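Local coordinates for protein nicastrin (PDB 4R12) that is probably an essential, substrate-recruiting subunit of gamma-secretase, the protease complex that cleaves integral membrane proteins such as Notch receptors within the membrane, at residues E211-L216 with W259-V264; L216-F221 with I322-Q327. One frame throughout, in Å; residues are numbered along the deposited sequence.

How the contacts relate
Both contacts lie in the large lobe and share strand 214-220, with Leu216 common to the two. Along the chain, residues 211-216 and 216-221 come first, overlapping at Leu216, and between them carry strand 214-220. The chain then passes through helix 234-252 and returns at 259-264, where contact 1 closes a loop of 42 residues. It next reaches 322-327, where contact 2 closes a loop of 100 residues. The two closures cross, because 259-264 falls between the segments of contact 2. Strand 214-220 is thus held between 262-268 and 319-325, parallel to both. The contacts meet where Val217 N probably bonds to Val264 O.

Contact 1. Residues E211-L216 with W259-V264; sequences EKEIIL and WNKEVV
Lys212 sets CG beside its own backbone N (chi1 -76°) and then runs extended, a course that takes it past Asn260 to the carbonyl of Trp259. Lys212 NZ bonds Trp259 O at 3.2 Å, the ammonium standing 29° out of the carbonyl plane. Nearer its root, Lys212 CB rests on Glu262 CG at 3.9 Å. The Glu262 chain is bent and its carboxylate is taken up elsewhere, OE1 by Ser205 OG and OE2 by Asp209 N; it and the ammonium carry opposite charges but do not touch. Cutting Lys212 back to an alanine would probably leave the Trp259 carbonyl without its ammonium mate and strip away the methylenes that run past Asn260 O. Glu213 and Lys261 lie alongside, pointing the same way, and end in a salt bridge with a weak hydrogen bond, Lys261 NZ to Glu213 OE1 3.3 Å. Ile215 CD1 leans across the Lys261 stem, 3.8 Å from Lys261 CD. A water joins Glu213 N to Asn260 O where the strands have not yet closed up. Beyond it runs a parallel ladder: Glu262 N bonds Glu213 O, Ile215 N bonds Glu262 O at 2.7 Å in a nearly straight bond (174°), and Val264 N bonds Ile215 O at 2.9 Å. On the face bearing Glu262, Ile214 CG2 meets Val264 CG2 at 3.7 Å, and Leu216 CD1 packs on Val264 CG1; Ile215 and Val263 share the other face. This is the start of two adjacent parallel strands of the large lobe. Strand 319-325 pairs with the other edge of 214-220, strand 192-203 runs antiparallel along 262-268 with Trp201 against Val264, and Trp259 NE1 bonds Asp439 of helix 427-441.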
loop_
_atom_site.group_PDB
_atom_site.type_symbol
_atom_site.label_atom_id
_atom_site.label_comp_id
_atom_site.label_asym_id
_atom_site.label_seq_id
_atom_site.Cartn_x
_atom_site.Cartn_y
_atom_site.Cartn_z
ATOM N N GLU A 211 19.274 12.065 -23.914
ATOM C CA GLU A 211 20.680 12.393 -23.684
ATOM C C GLU A 211 20.962 12.819 -22.241
ATOM O O GLU A 211 22.121 12.905 -21.826
ATOM C CB GLU A 211 21.127 13.503 -24.629
ATOM C CG GLU A 211 21.124 13.114 -26.093
ATOM C CD GLU A 211 21.509 14.271 -26.993
ATOM O OE1 GLU A 211 21.476 15.432 -26.520
ATOM O OE2 GLU A 211 21.849 14.022 -28.170
ATOM N N LYS A 212 19.911 13.110 -21.484
ATOM C CA LYS A 212 20.088 13.570 -20.115
ATOM C C LYS A 212 20.088 12.395 -19.144
ATOM O O LYS A 212 19.509 11.349 -19.423
ATOM C CB LYS A 212 18.986 14.574 -19.724
ATOM C CG LYS A 212 19.144 15.995 -20.294
ATOM C CD LYS A 212 18.114 16.935 -19.664
ATOM C CE LYS A 212 18.136 18.332 -20.279
ATOM N NZ LYS A 212 17.207 19.252 -19.548
ATOM N N GLU A 213 20.741 12.573 -18.003
ATOM C CA GLU A 213 20.650 11.600 -16.924
ATOM C C GLU A 213 19.305 11.728 -16.217
ATOM O O GLU A 213 18.694 12.789 -16.230
ATOM C CB GLU A 213 21.801 11.795 -15.934
ATOM C CG GLU A 213 23.176 11.517 -16.541
ATOM C CD GLU A 213 24.292 11.653 -15.528
ATOM O OE1 GLU A 213 24.055 12.253 -14.461
ATOM O OE2 GLU A 213 25.406 11.152 -15.794
ATOM N N ILE A 214 18.840 10.640 -15.617
ATOM C CA ILE A 214 17.555 10.640 -14.920
ATOM C C ILE A 214 17.742 10.525 -13.414
ATOM O O ILE A 214 18.459 9.653 -12.940
ATOM C CB ILE A 214 16.651 9.481 -15.398
ATOM C CG1 ILE A 214 16.273 9.658 -16.870
ATOM C CG2 ILE A 214 15.393 9.389 -14.543
ATOM C CD1 ILE A 214 15.595 8.426 -17.483
ATOM N N ILE A 215 17.115 11.429 -12.673
ATOM C CA ILE A 215 16.981 11.297 -11.229
ATOM C C ILE A 215 15.657 10.579 -10.964
ATOM O O ILE A 215 14.604 11.067 -11.345
ATOM C CB ILE A 215 16.974 12.663 -10.508
ATOM C CG1 ILE A 215 18.200 13.498 -10.887
ATOM C CG2 ILE A 215 16.854 12.480 -8.993
ATOM C CD1 ILE A 215 19.497 12.837 -10.564
ATOM N N LEU A 216 15.719 9.413 -10.333
ATOM C CA LEU A 216 14.518 8.660 -10.022
ATOM C C LEU A 216 14.136 8.877 -8.559
ATOM O O LEU A 216 14.906 8.551 -7.650
ATOM C CB LEU A 216 14.729 7.174 -10.296
ATOM C CG LEU A 216 13.533 6.279 -9.975
ATOM C CD1 LEU A 216 12.316 6.695 -10.810
ATOM C CD2 LEU A 216 13.899 4.815 -10.210
ATOM N N TRP A 259 17.082 23.051 -14.941
ATOM C CA TRP A 259 17.419 21.654 -14.670
ATOM C C TRP A 259 18.213 21.026 -15.821
ATOM O O TRP A 259 17.801 21.093 -16.977
ATOM C CB TRP A 259 16.154 20.829 -14.412
ATOM C CG TRP A 259 15.417 21.181 -13.146
ATOM C CD1 TRP A 259 15.660 22.232 -12.316
ATOM C CD2 TRP A 259 14.319 20.462 -12.570
ATOM N NE1 TRP A 259 14.781 22.214 -11.256
ATOM C CE2 TRP A 259 13.944 21.137 -11.395
ATOM C CE3 TRP A 259 13.611 19.316 -12.942
ATOM C CZ2 TRP A 259 12.899 20.705 -10.585
ATOM C CZ3 TRP A 259 12.578 18.887 -12.141
ATOM C CH2 TRP A 259 12.230 19.581 -10.973
ATOM N N ASN A 260 19.353 20.422 -15.505
ATOM C CA ASN A 260 20.158 19.784 -16.541
ATOM C C ASN A 260 20.005 18.269 -16.496
ATOM O O ASN A 260 20.632 17.548 -17.264
ATOM C CB ASN A 260 21.631 20.198 -16.413
ATOM C CG ASN A 260 22.262 19.761 -15.101
ATOM O OD1 ASN A 260 21.575 19.525 -14.115
ATOM N ND2 ASN A 260 23.587 19.659 -15.089
ATOM N N LYS A 261 19.146 17.793 -15.600
ATOM C CA LYS A 261 18.816 16.373 -15.528
ATOM C C LYS A 261 17.311 16.180 -15.572
ATOM O O LYS A 261 16.553 17.079 -15.214
ATOM C CB LYS A 261 19.388 15.747 -14.260
ATOM C CG LYS A 261 20.931 15.765 -14.196
ATOM C CD LYS A 261 21.445 14.877 -13.076
ATOM C CE LYS A 261 22.965 14.942 -12.967
ATOM N NZ LYS A 261 23.424 14.081 -11.845
ATOM N N GLU A 262 16.875 15.011 -16.022
ATOM C CA GLU A 262 15.457 14.686 -15.988
ATOM C C GLU A 262 15.102 14.163 -14.607
ATOM O O GLU A 262 15.918 13.499 -13.961
ATOM C CB GLU A 262 15.112 13.643 -17.054
ATOM C CG GLU A 262 15.353 14.097 -18.476
ATOM C CD GLU A 262 14.266 15.017 -19.005
ATOM O OE1 GLU A 262 13.300 15.325 -18.269
ATOM O OE2 GLU A 262 14.377 15.427 -20.175
ATOM N N VAL A 263 13.900 14.466 -14.138
ATOM C CA VAL A 263 13.420 13.848 -12.913
ATOM C C VAL A 263 12.200 13.002 -13.238
ATOM O O VAL A 263 11.257 13.472 -13.882
ATOM C CB VAL A 263 13.071 14.888 -11.821
ATOM C CG1 VAL A 263 12.535 14.187 -10.585
ATOM C CG2 VAL A 263 14.310 15.702 -11.452
ATOM N N VAL A 264 12.242 11.746 -12.808
ATOM C CA VAL A 264 11.115 10.836 -12.939
ATOM C C VAL A 264 10.609 10.456 -11.549
ATOM O O VAL A 264 11.380 10.027 -10.696
ATOM C CB VAL A 264 11.494 9.559 -13.724
ATOM C CG1 VAL A 264 10.394 8.508 -13.610
ATOM C CG2 VAL A 264 11.759 9.892 -15.180
HETATM O O HOH W 1 21.998 15.085 -17.699
#

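Contact 2. Residues L216-F221 with I322-Q327; sequences LVMLPF and IIELNQ
Met218 lays its thioether across Ile322, with CE 3.6 Å from Ile322 CG2. Its first torsion is the unusual one, CG lying between the backbone N and the carbonyl carbon (chi1 71°); from there the chain extends over the neighbouring strand, so that CE also comes 3.8 Å from Glu324 OE1. Phe388 of helix 385-389 covers Met218, Ile322 and Leu216 on this face. Glu324 is stretched out, CG anti to its backbone N, and its buried carboxylate is held at both oxygens: OE1 by Ser385 OG, OE2 by Ser384 N and by Asn326 ND2 at 2.9 Å. The Asn326 amide gives that last bond within its own plane but reaches OE2 from above the carboxylate plane, 44° out of it. These bonds should fix the rotation of the carboxylate. The backbones form a parallel ladder: Ile323 N bonds Leu216 O at 2.8 Å, Met218 N bonds Ile323 O, and Leu325 N bonds Met218 O. Adjacent parallel strands with helices on their faces belong to the core of the large lobe, whose family is related to zinc exopeptidases. At Pro220 the ladder stops, since proline has no N-H for Leu325 O. That buried carbonyl has no hydrogen-bond partner in the model and is met by carbons instead, Leu219 CB and Pro220 CD, each 3.5 Å from Leu325 O. The Pro220 and Asn326 side chains cross at about a right angle, Pro220 CG 3.7 Å from Asn326 ND2. Leu219 CD2 crosses Leu325 CD1 at 4.1 Å. On the opposite face to Met218, Val217 CG2 packs loosely on Ile323 CB, and Leu244 of helix 234-252 covers Val217 and Leu219.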
loop_
_atom_site.group_PDB
_atom_site.type_symbol
_atom_site.label_atom_id
_atom_site.label_comp_id
_atom_site.label_asym_id
_atom_site.label_seq_id
_atom_site.Cartn_x
_atom_site.Cartn_y
_atom_site.Cartn_z
ATOM N N LEU A 216 15.719 9.413 -10.333
ATOM C CA LEU A 216 14.518 8.660 -10.022
ATOM C C LEU A 216 14.136 8.877 -8.559
ATOM O O LEU A 216 14.906 8.551 -7.650
ATOM C CB LEU A 216 14.729 7.174 -10.296
ATOM C CG LEU A 216 13.533 6.279 -9.975
ATOM C CD1 LEU A 216 12.316 6.695 -10.810
ATOM C CD2 LEU A 216 13.899 4.815 -10.210
ATOM N N VAL A 217 12.955 9.431 -8.341
ATOM C CA VAL A 217 12.450 9.648 -6.989
ATOM C C VAL A 217 11.204 8.781 -6.824
ATOM O O VAL A 217 10.249 8.936 -7.558
ATOM C CB VAL A 217 12.113 11.127 -6.745
ATOM C CG1 VAL A 217 11.577 11.327 -5.335
ATOM C CG2 VAL A 217 13.339 12.007 -7.007
ATOM N N MET A 218 11.217 7.869 -5.864
ATOM C CA MET A 218 10.212 6.813 -5.854
ATOM C C MET A 218 9.804 6.399 -4.460
ATOM O O MET A 218 10.474 6.747 -3.475
ATOM C CB MET A 218 10.742 5.589 -6.586
ATOM C CG MET A 218 11.836 4.870 -5.810
ATOM S SD MET A 218 12.738 3.759 -6.910
ATOM C CE MET A 218 13.535 2.687 -5.710
ATOM N N LEU A 219 8.714 5.639 -4.392
ATOM C CA LEU A 219 8.222 5.095 -3.138
ATOM C C LEU A 219 7.260 3.955 -3.434
ATOM O O LEU A 219 6.700 3.870 -4.539
ATOM C CB LEU A 219 7.527 6.170 -2.290
ATOM C CG LEU A 219 6.362 6.987 -2.864
ATOM C CD1 LEU A 219 5.036 6.206 -2.878
ATOM C CD2 LEU A 219 6.207 8.294 -2.065
ATOM N N PRO A 220 7.069 3.070 -2.451
ATOM C CA PRO A 220 6.021 2.052 -2.535
ATOM C C PRO A 220 4.717 2.621 -1.982
ATOM O O PRO A 220 4.700 3.019 -0.822
ATOM C CB PRO A 220 6.568 0.923 -1.651
ATOM C CG PRO A 220 7.364 1.651 -0.592
ATOM C CD PRO A 220 7.932 2.890 -1.264
ATOM N N PHE A 221 3.653 2.706 -2.774
ATOM C CA PHE A 221 2.437 3.311 -2.214
ATOM C C PHE A 221 1.421 2.291 -1.687
ATOM O O PHE A 221 0.487 2.671 -0.965
ATOM C CB PHE A 221 1.761 4.265 -3.222
ATOM C CG PHE A 221 1.025 3.591 -4.363
ATOM C CD1 PHE A 221 -0.343 3.299 -4.263
ATOM C CD2 PHE A 221 1.669 3.337 -5.567
ATOM C CE1 PHE A 221 -1.028 2.725 -5.323
ATOM C CE2 PHE A 221 0.992 2.764 -6.630
ATOM C CZ PHE A 221 -0.362 2.460 -6.511
ATOM N N ILE A 322 19.032 7.382 -7.402
ATOM C CA ILE A 322 17.735 6.925 -6.924
ATOM C C ILE A 322 17.489 7.430 -5.512
ATOM O O ILE A 322 18.298 7.195 -4.615
ATOM C CB ILE A 322 17.631 5.385 -6.942
ATOM C CG1 ILE A 322 17.699 4.870 -8.384
ATOM C CG2 ILE A 322 16.340 4.939 -6.269
ATOM C CD1 ILE A 322 17.725 3.348 -8.494
ATOM N N ILE A 323 16.381 8.136 -5.325
ATOM C CA ILE A 323 15.926 8.544 -4.008
ATOM C C ILE A 323 14.614 7.806 -3.676
ATOM O O ILE A 323 13.652 7.876 -4.442
ATOM C CB ILE A 323 15.685 10.073 -3.943
ATOM C CG1 ILE A 323 16.875 10.836 -4.536
ATOM C CG2 ILE A 323 15.400 10.525 -2.516
ATOM C CD1 ILE A 323 18.138 10.710 -3.711
ATOM N N GLU A 324 14.577 7.111 -2.543
ATOM C CA GLU A 324 13.366 6.419 -2.127
ATOM C C GLU A 324 12.871 6.930 -0.782
ATOM O O GLU A 324 13.647 7.105 0.156
ATOM C CB GLU A 324 13.585 4.903 -2.037
ATOM C CG GLU A 324 12.316 4.133 -1.597
ATOM C CD GLU A 324 12.521 2.631 -1.561
ATOM O OE1 GLU A 324 13.633 2.177 -1.931
ATOM O OE2 GLU A 324 11.578 1.903 -1.147
ATOM N N LEU A 325 11.567 7.169 -0.704
ATOM C CA LEU A 325 10.920 7.472 0.562
ATOM C C LEU A 325 10.353 6.174 1.138
ATOM O O LEU A 325 9.612 5.482 0.465
ATOM C CB LEU A 325 9.808 8.502 0.360
ATOM C CG LEU A 325 10.245 9.755 -0.394
ATOM C CD1 LEU A 325 9.091 10.739 -0.408
ATOM C CD2 LEU A 325 11.493 10.375 0.249
ATOM N N ASN A 326 10.708 5.830 2.372
ATOM C CA ASN A 326 10.229 4.566 2.911
ATOM C C ASN A 326 10.050 4.617 4.421
ATOM O O ASN A 326 10.984 4.315 5.186
ATOM C CB ASN A 326 11.182 3.437 2.522
ATOM C CG ASN A 326 10.514 2.070 2.617
ATOM O OD1 ASN A 326 10.026 1.693 3.681
ATOM N ND2 ASN A 326 10.442 1.351 1.495
ATOM N N GLN A 327 8.828 4.991 4.811
ATOM C CA GLN A 327 8.399 5.308 6.188
ATOM C C GLN A 327 9.084 6.569 6.725
ATOM O O GLN A 327 10.168 6.505 7.322
ATOM C CB GLN A 327 8.632 4.110 7.124
ATOM C CG GLN A 327 7.995 2.812 6.616
ATOM C CD GLN A 327 7.814 1.773 7.721
ATOM O OE1 GLN A 327 6.756 1.696 8.353
ATOM N NE2 GLN A 327 8.859 0.995 7.977
#